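Local coordinates for TetR-family transcriptional regulator (Pectobacterium atrosepticum, PDB 2HYT), which probably binds cis-regulatory DNA as a dimeric transcription factor of the TetR family, with a helix-turn-helix DNA-binding region and an all-helical C-terminal domain, at residues A[13-18]-A[48-53]; A[57-61]-A[115-119]; A[93-97]-A[161-165]; A[110-114]-A[165-171]. All coordinates share one frame; numbering follows the deposited sequence.

Contact 1: A[13-18]-A[48-53]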
loop_
_atom_site.group_PDB
_atom_site.type_symbol
_atom_site.label_atom_id
_atom_site.label_comp_id
_atom_site.label_asym_id
_atom_site.label_seq_id
_atom_site.Cartn_x
_atom_site.Cartn_y
_atom_site.Cartn_z
ATOM N N THR A 13 11.165 -3.341 -30.912
ATOM C CA THR A 13 9.966 -4.176 -31.075
ATOM C C THR A 13 9.196 -4.294 -29.756
ATOM O O THR A 13 7.964 -4.120 -29.752
ATOM C CB THR A 13 10.326 -5.550 -31.632
ATOM O OG1 THR A 13 10.979 -5.411 -32.910
ATOM C CG2 THR A 13 9.101 -6.444 -31.785
ATOM N N ARG A 14 9.902 -4.527 -28.651
ATOM C CA ARG A 14 9.244 -4.598 -27.323
ATOM C C ARG A 14 8.408 -3.347 -27.061
ATOM O O ARG A 14 7.248 -3.385 -26.617
ATOM C CB ARG A 14 10.323 -4.717 -26.239
ATOM C CG ARG A 14 9.777 -4.927 -24.856
ATOM C CD ARG A 14 10.839 -4.859 -23.756
ATOM N NE ARG A 14 10.250 -5.029 -22.436
ATOM C CZ ARG A 14 9.992 -6.213 -21.897
ATOM N NH1 ARG A 14 10.258 -7.303 -22.595
ATOM N NH2 ARG A 14 9.417 -6.292 -20.684
ATOM N N ALA A 15 9.028 -2.192 -27.317
ATOM C CA ALA A 15 8.330 -0.903 -27.115
ATOM C C ALA A 15 7.060 -0.755 -27.969
ATOM O O ALA A 15 6.013 -0.231 -27.480
ATOM C CB ALA A 15 9.344 0.266 -27.389
ATOM N N THR A 16 7.112 -1.197 -29.237
ATOM C CA THR A 16 5.915 -1.165 -30.097
ATOM C C THR A 16 4.833 -2.098 -29.555
ATOM O O THR A 16 3.668 -1.762 -29.544
ATOM C CB THR A 16 6.225 -1.450 -31.595
ATOM O OG1 THR A 16 6.315 -2.866 -31.804
ATOM C CG2 THR A 16 7.538 -0.723 -32.018
ATOM N N LEU A 17 5.249 -3.281 -29.080
ATOM C CA LEU A 17 4.259 -4.239 -28.567
ATOM C C LEU A 17 3.599 -3.720 -27.299
ATOM O O LEU A 17 2.424 -3.865 -27.089
ATOM C CB LEU A 17 4.890 -5.592 -28.314
ATOM C CG LEU A 17 5.371 -6.310 -29.550
ATOM C CD1 LEU A 17 6.284 -7.488 -29.116
ATOM C CD2 LEU A 17 4.206 -6.776 -30.407
ATOM N N LEU A 18 4.390 -3.049 -26.477
ATOM C CA LEU A 18 3.892 -2.500 -25.236
ATOM C C LEU A 18 2.883 -1.381 -25.504
ATOM O O LEU A 18 1.826 -1.325 -24.884
ATOM C CB LEU A 18 5.068 -2.002 -24.366
ATOM C CG LEU A 18 4.778 -1.918 -22.875
ATOM C CD1 LEU A 18 4.671 -3.356 -22.359
ATOM C CD2 LEU A 18 5.897 -1.087 -22.106
ATOM N N ALA A 48 4.698 -13.580 -30.730
ATOM C CA ALA A 48 5.516 -12.399 -30.463
ATOM C C ALA A 48 5.420 -11.929 -29.007
ATOM O O ALA A 48 6.443 -11.618 -28.341
ATOM C CB ALA A 48 5.109 -11.277 -31.443
ATOM N N LEU A 49 4.189 -11.818 -28.523
ATOM C CA LEU A 49 3.945 -11.374 -27.145
ATOM C C LEU A 49 4.522 -12.363 -26.123
ATOM O O LEU A 49 5.144 -11.948 -25.154
ATOM C CB LEU A 49 2.455 -11.181 -26.891
ATOM C CG LEU A 49 1.746 -10.056 -27.630
ATOM C CD1 LEU A 49 0.228 -10.156 -27.406
ATOM C CD2 LEU A 49 2.291 -8.733 -27.193
ATOM N N TYR A 50 4.355 -13.676 -26.347
ATOM C CA TYR A 50 4.972 -14.631 -25.430
ATOM C C TYR A 50 6.509 -14.531 -25.453
ATOM O O TYR A 50 7.182 -14.579 -24.413
ATOM C CB TYR A 50 4.565 -16.052 -25.719
ATOM C CG TYR A 50 3.105 -16.329 -25.442
ATOM C CD1 TYR A 50 2.591 -16.136 -24.166
ATOM C CD2 TYR A 50 2.279 -16.792 -26.417
ATOM C CE1 TYR A 50 1.275 -16.398 -23.879
ATOM C CE2 TYR A 50 0.948 -17.060 -26.136
ATOM C CZ TYR A 50 0.465 -16.843 -24.879
ATOM O OH TYR A 50 -0.849 -17.130 -24.592
ATOM N N HIS A 51 7.066 -14.356 -26.628
ATOM C CA HIS A 51 8.516 -14.240 -26.752
ATOM C C HIS A 51 9.104 -13.060 -25.992
ATOM O O HIS A 51 10.110 -13.166 -25.294
ATOM C CB HIS A 51 8.834 -14.080 -28.225
ATOM C CG HIS A 51 10.278 -13.964 -28.523
ATOM N ND1 HIS A 51 11.169 -14.979 -28.239
ATOM C CD2 HIS A 51 10.985 -13.013 -29.182
ATOM C CE1 HIS A 51 12.377 -14.625 -28.652
ATOM N NE2 HIS A 51 12.291 -13.448 -29.239
ATOM N N HIS A 52 8.418 -11.912 -26.074
ATOM C CA HIS A 52 8.903 -10.741 -25.362
ATOM C C HIS A 52 8.565 -10.671 -23.862
ATOM O O HIS A 52 9.351 -10.108 -23.075
ATOM C CB HIS A 52 8.426 -9.450 -26.056
ATOM C CG HIS A 52 9.165 -9.157 -27.317
ATOM N ND1 HIS A 52 10.269 -8.328 -27.361
ATOM C CD2 HIS A 52 8.983 -9.621 -28.566
ATOM C CE1 HIS A 52 10.698 -8.254 -28.608
ATOM N NE2 HIS A 52 9.964 -9.063 -29.351
ATOM N N PHE A 53 7.372 -11.135 -23.464
ATOM C CA PHE A 53 6.871 -10.897 -22.122
ATOM C C PHE A 53 6.630 -12.160 -21.280
ATOM O O PHE A 53 6.413 -12.050 -20.085
ATOM C CB PHE A 53 5.583 -10.068 -22.214
ATOM C CG PHE A 53 5.768 -8.762 -22.951
ATOM C CD1 PHE A 53 6.425 -7.707 -22.368
ATOM C CD2 PHE A 53 5.379 -8.632 -24.264
ATOM C CE1 PHE A 53 6.634 -6.526 -23.057
ATOM C CE2 PHE A 53 5.547 -7.436 -24.937
ATOM C CZ PHE A 53 6.222 -6.405 -24.354
HETATM O O HOH W 1 11.747 -7.821 -25.059
HETATM O O HOH W 2 9.853 -9.242 -19.937
#
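Helix 48-53 crosses helix 7-28 at -117°, the axes of the two short segments 10.6 Å apart, and the backbones come nearest where Arg14 faces His52. Leu17 is the knob of this crossing: its side chain drops into a hole formed by Ala48, Leu49, His52 and Phe53. Its CD1 branch lies over one face of the His52 imidazole, a CH-pi contact with CD1 3.9 Å from the ring centroid, while CD2 turns to CD2 of Leu49 and CB meets the rim of the Phe53 ring at CE2. Thr13 adds its methyl CG2, 3.7 Å from NE2 of His52.

Arg14 reaches along the interface as an extended chain, CG placed anti to the backbone N, which carries the guanidinium beyond the imidazole to the end of helix 48-53. There Phe53 CE1 sits over the centre of one guanidinium face, 3.6 Å from Arg14 CZ, with the two planes inclined by 48° and therefore not stacked. Arg14 NH1 donates to the carbonyl O of His52 (3.0 Å); the bond is bent, 133° at the hydrogen, and the donor stands above the carbonyl plane. Two waters reinforce this grip, one joining Arg14 NH1 to His52 ND1 and the other joining Arg14 NH2 to His52 O. Leu49 also packs on Met35 and Leu38 of helix 35-42, completing the three-helix TetR DNA-binding domain, in which helix 48-53 belongs to the predicted helix-turn-helix.

Contact 2: A[57-61]-A[115-119]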
loop_
_atom_site.group_PDB
_atom_site.type_symbol
_atom_site.label_atom_id
_atom_site.label_comp_id
_atom_site.label_asym_id
_atom_site.label_seq_id
_atom_site.Cartn_x
_atom_site.Cartn_y
_atom_site.Cartn_z
ATOM N N LYS A 57 0.717 -11.686 -17.262
ATOM C CA LYS A 57 1.132 -10.929 -16.099
ATOM C C LYS A 57 2.426 -10.158 -16.350
ATOM O O LYS A 57 2.616 -9.042 -15.902
ATOM C CB LYS A 57 1.308 -11.865 -14.903
ATOM C CG LYS A 57 0.012 -12.455 -14.421
ATOM C CD LYS A 57 0.311 -13.301 -13.152
ATOM C CE LYS A 57 -0.906 -14.091 -12.643
ATOM N NZ LYS A 57 -0.538 -14.844 -11.383
ATOM N N GLY A 58 3.332 -10.793 -17.080
ATOM C CA GLY A 58 4.589 -10.156 -17.449
ATOM C C GLY A 58 4.374 -8.902 -18.326
ATOM O O GLY A 58 5.017 -7.873 -18.202
ATOM N N LEU A 59 3.448 -9.040 -19.274
ATOM C CA LEU A 59 3.039 -7.928 -20.122
ATOM C C LEU A 59 2.452 -6.809 -19.264
ATOM O O LEU A 59 2.835 -5.627 -19.395
ATOM C CB LEU A 59 2.059 -8.409 -21.169
ATOM C CG LEU A 59 1.513 -7.326 -22.109
ATOM C CD1 LEU A 59 2.603 -6.436 -22.749
ATOM C CD2 LEU A 59 0.584 -8.024 -23.194
ATOM N N LEU A 60 1.523 -7.182 -18.385
ATOM C CA LEU A 60 0.922 -6.197 -17.491
ATOM C C LEU A 60 2.008 -5.457 -16.685
ATOM O O LEU A 60 1.980 -4.221 -16.571
ATOM C CB LEU A 60 -0.086 -6.815 -16.535
ATOM C CG LEU A 60 -0.794 -5.828 -15.597
ATOM C CD1 LEU A 60 -1.603 -4.756 -16.338
ATOM C CD2 LEU A 60 -1.648 -6.607 -14.563
ATOM N N ALA A 61 2.974 -6.185 -16.130
ATOM C CA ALA A 61 4.043 -5.535 -15.355
ATOM C C ALA A 61 4.811 -4.545 -16.195
ATOM O O ALA A 61 5.134 -3.413 -15.750
ATOM C CB ALA A 61 4.966 -6.583 -14.720
ATOM N N ALA A 115 -5.093 -6.138 -8.442
ATOM C CA ALA A 115 -5.615 -7.498 -8.263
ATOM C C ALA A 115 -4.639 -8.571 -8.735
ATOM O O ALA A 115 -4.517 -9.636 -8.128
ATOM C CB ALA A 115 -6.933 -7.654 -9.072
ATOM N N VAL A 116 -3.933 -8.286 -9.828
ATOM C CA VAL A 116 -3.103 -9.296 -10.509
ATOM C C VAL A 116 -1.670 -9.358 -9.989
ATOM O O VAL A 116 -1.080 -10.461 -9.853
ATOM C CB VAL A 116 -3.085 -9.030 -12.029
ATOM C CG1 VAL A 116 -2.076 -9.925 -12.765
ATOM C CG2 VAL A 116 -4.496 -9.252 -12.643
ATOM N N LEU A 117 -1.085 -8.202 -9.729
ATOM C CA LEU A 117 0.320 -8.119 -9.337
ATOM C C LEU A 117 0.501 -7.768 -7.866
ATOM O O LEU A 117 1.633 -7.809 -7.390
ATOM C CB LEU A 117 1.086 -7.111 -10.186
ATOM C CG LEU A 117 1.047 -7.311 -11.698
ATOM C CD1 LEU A 117 1.721 -6.094 -12.358
ATOM C CD2 LEU A 117 1.676 -8.616 -12.090
ATOM N N GLY A 118 -0.585 -7.467 -7.165
ATOM C CA GLY A 118 -0.516 -7.039 -5.772
ATOM C C GLY A 118 -0.142 -5.588 -5.590
ATOM O O GLY A 118 0.437 -5.199 -4.565
ATOM N N GLY A 119 -0.492 -4.742 -6.542
ATOM C CA GLY A 119 -0.149 -3.332 -6.464
ATOM C C GLY A 119 1.281 -3.022 -6.854
ATOM O O GLY A 119 1.934 -3.822 -7.526
HETATM O O HOH W 3 -2.019 -13.084 -9.895
#
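Apolar packing carries most of this contact, and Leu60 and Leu117 share it. The CD2 methyl of Leu60 lies 3.8 Å from CB of Val116 and 4.0 Å from CG of Leu117; the two leucine side chains lie alongside each other, pointing opposite ways. A chi1 of -178° swings the isobutyl group of Leu60 away from the backbone N and across to the end of helix 103-117. Leu117 lays its two methyls against the backbone of helix 56-81: CD1 rests 3.8 Å from CA of Ala61, and CD2 approaches the carbonyl O of Lys57. The aliphatic part of Lys57 packs on Val116, its CG 3.7 Å from Val116 CG1, the methyl that also meets Leu60.

The contact joins the two domains of the TetR fold, as helix 56-81 starts beside the DNA-binding helices and runs into the C-terminal domain. Tyr30 packs on both Leu60 and Val116, adding an aromatic group from the N-terminal part of the chain.

The polar link runs through water. Lys57, fully extended beyond CG, passes over Val116 and gives its NZ to a water at 2.7 Å, which in turn donates to the carbonyl O of Val116 at 2.8 Å. Just beyond, Gly118 leaves the helical conformation with a positive phi of 80°, and the backbone of Gly119 turns back to pair with that of Ala113.

Contact 3: A[93-97]-A[161-165]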
loop_
_atom_site.group_PDB
_atom_site.type_symbol
_atom_site.label_atom_id
_atom_site.label_comp_id
_atom_site.label_asym_id
_atom_site.label_seq_id
_atom_site.Cartn_x
_atom_site.Cartn_y
_atom_site.Cartn_z
ATOM N N CYS A 93 0.444 16.568 -4.944
ATOM C CA CYS A 93 -0.303 15.587 -4.167
ATOM C C CYS A 93 -1.745 15.427 -4.684
ATOM O O CYS A 93 -2.230 14.283 -4.869
ATOM C CB CYS A 93 -0.299 15.913 -2.678
ATOM S SG CYS A 93 1.306 15.816 -1.871
ATOM N N ARG A 94 -2.428 16.537 -4.945
ATOM C CA ARG A 94 -3.791 16.456 -5.491
ATOM C C ARG A 94 -3.811 15.775 -6.863
ATOM O O ARG A 94 -4.716 15.013 -7.182
ATOM C CB ARG A 94 -4.388 17.835 -5.614
ATOM C CG ARG A 94 -4.739 18.458 -4.285
ATOM C CD ARG A 94 -5.628 19.709 -4.470
ATOM N NE ARG A 94 -5.004 20.724 -5.331
ATOM C CZ ARG A 94 -4.323 21.789 -4.899
ATOM N NH1 ARG A 94 -4.147 22.028 -3.607
ATOM N NH2 ARG A 94 -3.816 22.628 -5.788
ATOM N N ALA A 95 -2.807 16.081 -7.683
ATOM C CA ALA A 95 -2.722 15.518 -9.034
ATOM C C ALA A 95 -2.610 13.985 -9.024
ATOM O O ALA A 95 -3.216 13.283 -9.852
ATOM C CB ALA A 95 -1.563 16.152 -9.789
ATOM N N TYR A 96 -1.909 13.446 -8.028
ATOM C CA TYR A 96 -1.824 12.017 -7.842
ATOM C C TYR A 96 -3.214 11.386 -7.652
ATOM O O TYR A 96 -3.539 10.320 -8.230
ATOM C CB TYR A 96 -0.905 11.687 -6.668
ATOM C CG TYR A 96 -0.612 10.237 -6.565
ATOM C CD1 TYR A 96 -1.517 9.376 -5.917
ATOM C CD2 TYR A 96 0.552 9.685 -7.102
ATOM C CE1 TYR A 96 -1.247 8.003 -5.843
ATOM C CE2 TYR A 96 0.813 8.325 -7.008
ATOM C CZ TYR A 96 -0.110 7.489 -6.377
ATOM O OH TYR A 96 0.069 6.125 -6.223
ATOM N N LEU A 97 -4.033 12.025 -6.833
ATOM C CA LEU A 97 -5.403 11.573 -6.644
ATOM C C LEU A 97 -6.256 11.768 -7.898
ATOM O O LEU A 97 -7.065 10.895 -8.243
ATOM C CB LEU A 97 -6.055 12.301 -5.478
ATOM C CG LEU A 97 -5.396 12.122 -4.110
ATOM C CD1 LEU A 97 -6.303 12.703 -3.013
ATOM C CD2 LEU A 97 -5.081 10.645 -3.816
ATOM N N LEU A 161 -1.407 8.773 -0.239
ATOM C CA LEU A 161 -1.866 9.067 -1.599
ATOM C C LEU A 161 -2.159 7.785 -2.337
ATOM O O LEU A 161 -3.152 7.686 -3.030
ATOM C CB LEU A 161 -0.816 9.867 -2.349
ATOM C CG LEU A 161 -0.538 11.270 -1.826
ATOM C CD1 LEU A 161 0.649 11.913 -2.618
ATOM C CD2 LEU A 161 -1.768 12.143 -1.932
ATOM N N ALA A 162 -1.273 6.791 -2.204
ATOM C CA ALA A 162 -1.445 5.520 -2.864
ATOM C C ALA A 162 -2.727 4.850 -2.410
ATOM O O ALA A 162 -3.514 4.338 -3.228
ATOM C CB ALA A 162 -0.232 4.627 -2.558
ATOM N N GLU A 163 -3.008 4.896 -1.111
ATOM C CA GLU A 163 -4.214 4.246 -0.615
ATOM C C GLU A 163 -5.487 4.999 -1.022
ATOM O O GLU A 163 -6.505 4.386 -1.404
ATOM C CB GLU A 163 -4.167 4.131 0.919
ATOM C CG GLU A 163 -5.106 3.115 1.482
ATOM C CD GLU A 163 -4.746 1.675 1.057
ATOM O OE1 GLU A 163 -3.598 1.418 0.574
ATOM O OE2 GLU A 163 -5.650 0.822 1.168
ATOM N N ALA A 164 -5.432 6.312 -0.903
ATOM C CA ALA A 164 -6.572 7.141 -1.292
ATOM C C ALA A 164 -6.885 6.959 -2.788
ATOM O O ALA A 164 -8.043 6.938 -3.174
ATOM C CB ALA A 164 -6.337 8.588 -0.915
ATOM N N ALA A 165 -5.863 6.825 -3.634
ATOM C CA ALA A 165 -6.088 6.552 -5.073
ATOM C C ALA A 165 -6.808 5.232 -5.287
ATOM O O ALA A 165 -7.759 5.167 -6.068
ATOM C CB ALA A 165 -4.798 6.610 -5.848
HETATM O O HOH W 4 -1.978 3.785 -5.703
#
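With chi1 at -171°, Tyr96 projects toward helix 150-170 and brings its ring to CB and the carbonyl O of Leu161, whereas the neighbouring Leu97, its CG turned to the side of its own backbone N (chi1 -61°), brings CD2 to CD2 and the carbonyl O of the same leucine. The site lies within the all-helical TetR C-terminal domain, where helix 85-98 and helix 150-170 run in roughly the same direction, their local axes 9.6 Å apart and crossing at -31°.

Leu161 occupies the middle of the interface. Its CB meets CD1 of Tyr96 at 3.7 Å, and its two methyls divide the rest: CD1 turns to SG of Cys93, and CD2 lies against the Cys93 carbonyl O and CD2 of Leu97. Leu97 in turn uses the single methyl CD2 for its contacts, bringing it 3.8 Å from CB of Ala164 and close to the backbone of Leu161 and Ala165. Small residues allow this close approach, the CA atoms of Leu97 and Ala165 being 5.3 Å apart.

The phenol ring of Tyr96 slants over the helix backbone. Its CE1 lies 3.4 Å from the carbonyl O of Leu161 and 3.8 Å from CB of Ala165, and Met71 and Leu75 of helix 56-81 also touch this side chain. Leu185 of helix 174-190 packs on both Cys93 and Leu161, while Ala164 also meets Leu156 of the second subunit, placing the contact beside the dimer interface. At the polar end, a water hydrogen-bonds Tyr96 OH (3.2 Å) and donates to the carbonyl O of Ala162 at 3.0 Å.

Contact 4: A[110-114]-A[165-171]. With EDO (1,2-ethanediol), chain C.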
loop_
_atom_site.group_PDB
_atom_site.type_symbol
_atom_site.label_atom_id
_atom_site.label_comp_id
_atom_site.label_asym_id
_atom_site.label_seq_id
_atom_site.Cartn_x
_atom_site.Cartn_y
_atom_site.Cartn_z
ATOM N N LEU A 110 -4.794 0.849 -10.939
ATOM C CA LEU A 110 -5.488 0.818 -9.646
ATOM C C LEU A 110 -6.491 -0.289 -9.476
ATOM O O LEU A 110 -6.974 -0.528 -8.349
ATOM C CB LEU A 110 -6.109 2.203 -9.375
ATOM C CG LEU A 110 -5.144 3.387 -9.299
ATOM C CD1 LEU A 110 -5.951 4.678 -9.257
ATOM C CD2 LEU A 110 -4.219 3.304 -8.078
ATOM N N ARG A 111 -6.814 -0.986 -10.570
ATOM C CA ARG A 111 -7.724 -2.133 -10.543
ATOM C C ARG A 111 -6.949 -3.413 -10.962
ATOM O O ARG A 111 -6.787 -4.369 -10.191
ATOM C CB ARG A 111 -8.943 -1.851 -11.413
ATOM C CG ARG A 111 -9.842 -0.780 -10.779
ATOM C CD ARG A 111 -11.048 -0.558 -11.624
ATOM N NE ARG A 111 -11.852 0.548 -11.122
ATOM C CZ ARG A 111 -12.850 1.116 -11.792
ATOM N NH1 ARG A 111 -13.214 0.661 -12.990
ATOM N NH2 ARG A 111 -13.492 2.146 -11.258
ATOM N N ASP A 112 -6.433 -3.418 -12.186
ATOM C CA ASP A 112 -5.845 -4.637 -12.741
ATOM C C ASP A 112 -4.539 -4.999 -12.044
ATOM O O ASP A 112 -4.392 -6.119 -11.563
ATOM C CB ASP A 112 -5.614 -4.481 -14.247
ATOM C CG ASP A 112 -6.894 -4.288 -15.013
ATOM O OD1 ASP A 112 -7.902 -4.950 -14.717
ATOM O OD2 ASP A 112 -6.880 -3.493 -15.954
ATOM N N ALA A 113 -3.560 -4.096 -12.038
ATOM C CA ALA A 113 -2.285 -4.385 -11.371
ATOM C C ALA A 113 -2.497 -4.647 -9.885
ATOM O O ALA A 113 -1.786 -5.460 -9.286
ATOM C CB ALA A 113 -1.260 -3.251 -11.547
ATOM N N ARG A 114 -3.437 -3.923 -9.276
ATOM C CA ARG A 114 -3.786 -4.174 -7.870
ATOM C C ARG A 114 -4.168 -5.625 -7.633
ATOM O O ARG A 114 -3.598 -6.281 -6.747
ATOM C CB ARG A 114 -4.948 -3.264 -7.436
ATOM C CG ARG A 114 -5.031 -3.145 -5.951
ATOM C CD ARG A 114 -6.324 -2.539 -5.492
ATOM N NE ARG A 114 -6.216 -2.266 -4.068
ATOM C CZ ARG A 114 -7.206 -1.737 -3.345
ATOM N NH1 ARG A 114 -8.368 -1.463 -3.902
ATOM N NH2 ARG A 114 -7.023 -1.514 -2.070
ATOM N N ALA A 165 -5.863 6.825 -3.634
ATOM C CA ALA A 165 -6.088 6.552 -5.073
ATOM C C ALA A 165 -6.808 5.232 -5.287
ATOM O O ALA A 165 -7.759 5.167 -6.068
ATOM C CB ALA A 165 -4.798 6.610 -5.848
ATOM N N PHE A 166 -6.409 4.185 -4.578
ATOM C CA PHE A 166 -7.140 2.906 -4.623
ATOM C C PHE A 166 -8.598 3.087 -4.270
ATOM O O PHE A 166 -9.488 2.564 -4.978
ATOM C CB PHE A 166 -6.545 1.886 -3.664
ATOM C CG PHE A 166 -5.263 1.259 -4.137
ATOM C CD1 PHE A 166 -5.121 0.798 -5.449
ATOM C CD2 PHE A 166 -4.232 1.004 -3.241
ATOM C CE1 PHE A 166 -3.936 0.182 -5.848
ATOM C CE2 PHE A 166 -3.047 0.402 -3.662
ATOM C CZ PHE A 166 -2.929 -0.032 -4.966
ATOM N N TRP A 167 -8.825 3.833 -3.206
ATOM C CA TRP A 167 -10.155 4.072 -2.655
ATOM C C TRP A 167 -10.973 4.814 -3.706
ATOM O O TRP A 167 -12.100 4.424 -4.047
ATOM C CB TRP A 167 -10.051 4.847 -1.346
ATOM C CG TRP A 167 -11.349 5.173 -0.757
ATOM C CD1 TRP A 167 -12.231 4.310 -0.164
ATOM C CD2 TRP A 167 -11.973 6.470 -0.718
ATOM N NE1 TRP A 167 -13.336 4.986 0.264
ATOM C CE2 TRP A 167 -13.208 6.312 -0.068
ATOM C CE3 TRP A 167 -11.593 7.744 -1.138
ATOM C CZ2 TRP A 167 -14.064 7.361 0.139
ATOM C CZ3 TRP A 167 -12.457 8.797 -0.916
ATOM C CH2 TRP A 167 -13.687 8.591 -0.330
ATOM N N ILE A 168 -10.398 5.842 -4.300
ATOM C CA ILE A 168 -11.143 6.601 -5.321
ATOM C C ILE A 168 -11.504 5.679 -6.490
ATOM O O ILE A 168 -12.625 5.754 -7.027
ATOM C CB ILE A 168 -10.328 7.804 -5.815
ATOM C CG1 ILE A 168 -10.208 8.846 -4.717
ATOM C CG2 ILE A 168 -10.930 8.405 -7.069
ATOM C CD1 ILE A 168 -9.070 9.874 -4.874
ATOM N N ALA A 169 -10.582 4.805 -6.866
ATOM C CA ALA A 169 -10.762 3.905 -8.012
ATOM C C ALA A 169 -11.739 2.749 -7.716
ATOM O O ALA A 169 -12.190 2.105 -8.656
ATOM C CB ALA A 169 -9.388 3.397 -8.519
ATOM N N GLU A 170 -12.066 2.516 -6.435
ATOM C CA GLU A 170 -13.065 1.502 -5.970
ATOM C C GLU A 170 -14.510 1.997 -6.096
ATOM O O GLU A 170 -15.453 1.182 -6.104
ATOM C CB GLU A 170 -12.888 1.196 -4.481
ATOM C CG GLU A 170 -11.793 0.232 -4.154
ATOM C CD GLU A 170 -11.443 0.168 -2.669
ATOM O OE1 GLU A 170 -11.995 0.907 -1.821
ATOM O OE2 GLU A 170 -10.584 -0.641 -2.343
ATOM N N GLY A 171 -14.696 3.316 -6.082
ATOM C CA GLY A 171 -16.029 3.887 -6.128
ATOM C C GLY A 171 -16.729 3.621 -7.462
ATOM O O GLY A 171 -16.099 3.508 -8.530
HETATM C C1 EDO C . -9.589 1.705 1.064
HETATM O O1 EDO C . -10.956 1.314 0.882
HETATM C C2 EDO C . -8.849 1.296 -0.204
HETATM O O2 EDO C . -8.972 -0.113 -0.414
HETATM O O HOH W 5 -8.967 0.060 -6.679
HETATM O O HOH W 6 -13.660 4.989 -9.505
#
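The guanidinium of Arg114 lies flat on the Phe166 ring, the planes only 5° apart and the centres separated by 4.1 Å, a stacked cation-pi pair. The extended arginine chain also rests CG and CD on the ring, CG 3.5 Å from CE1 of Phe166. In its own plane the guanidinium donates twice: NH1 makes a nearly straight salt bridge to Glu170 OE2 (2.8 Å, 170°), on the anti side of the carboxylate and tilted 26° out of its plane, and NH2 bonds O2 of an ethanediol at 2.9 Å. The diol, probably from the crystallisation liquor, is held by both carboxylate oxygens of Glu170.

Arg111 grips the carbonyl O of Ala169 side-on through NE and NH2, each at 2.9 Å, near the end of helix 150-170. Leu110 packs its CB on Ala169 CB (3.6 Å) and its CD2 on Phe166 CD1. At the wider pi-type turn 110-113, a water donates to Leu110 O (2.7 Å) and Phe166 O, tying the backbones.

Gln125 of the second subunit bonds Arg114. Glu170 OE2 pairs with an arginine of each chain, Arg114 and Arg126 of the second subunit, which would probably favour its charged form and couples this helix crossing to the dimer interface.

In the fold
The four contacts run from the DNA-binding end of the chain to its dimerising core. Contacts 1 and 2 have centres 16 Å apart and meet directly, Leu18 CD1 lying 3.7 Å from Leu59 CD1 in one of the two Leu18 conformers, while Phe53 packs against the start of helix 56-81. Contacts 2 and 4 share helix 103-117: Leu60 CD2 approaches Ala113 CA at 3.9 Å. Contact 4 shares Ala165 and helix 150-170 with contact 3, their centres 11 Å apart, and both reach the second subunit. Contact 1, 31 Å from contact 3 between centres, is therefore joined to the dimer interface through successive packing. Ethanediol molecules lie beside contacts 3 and 4.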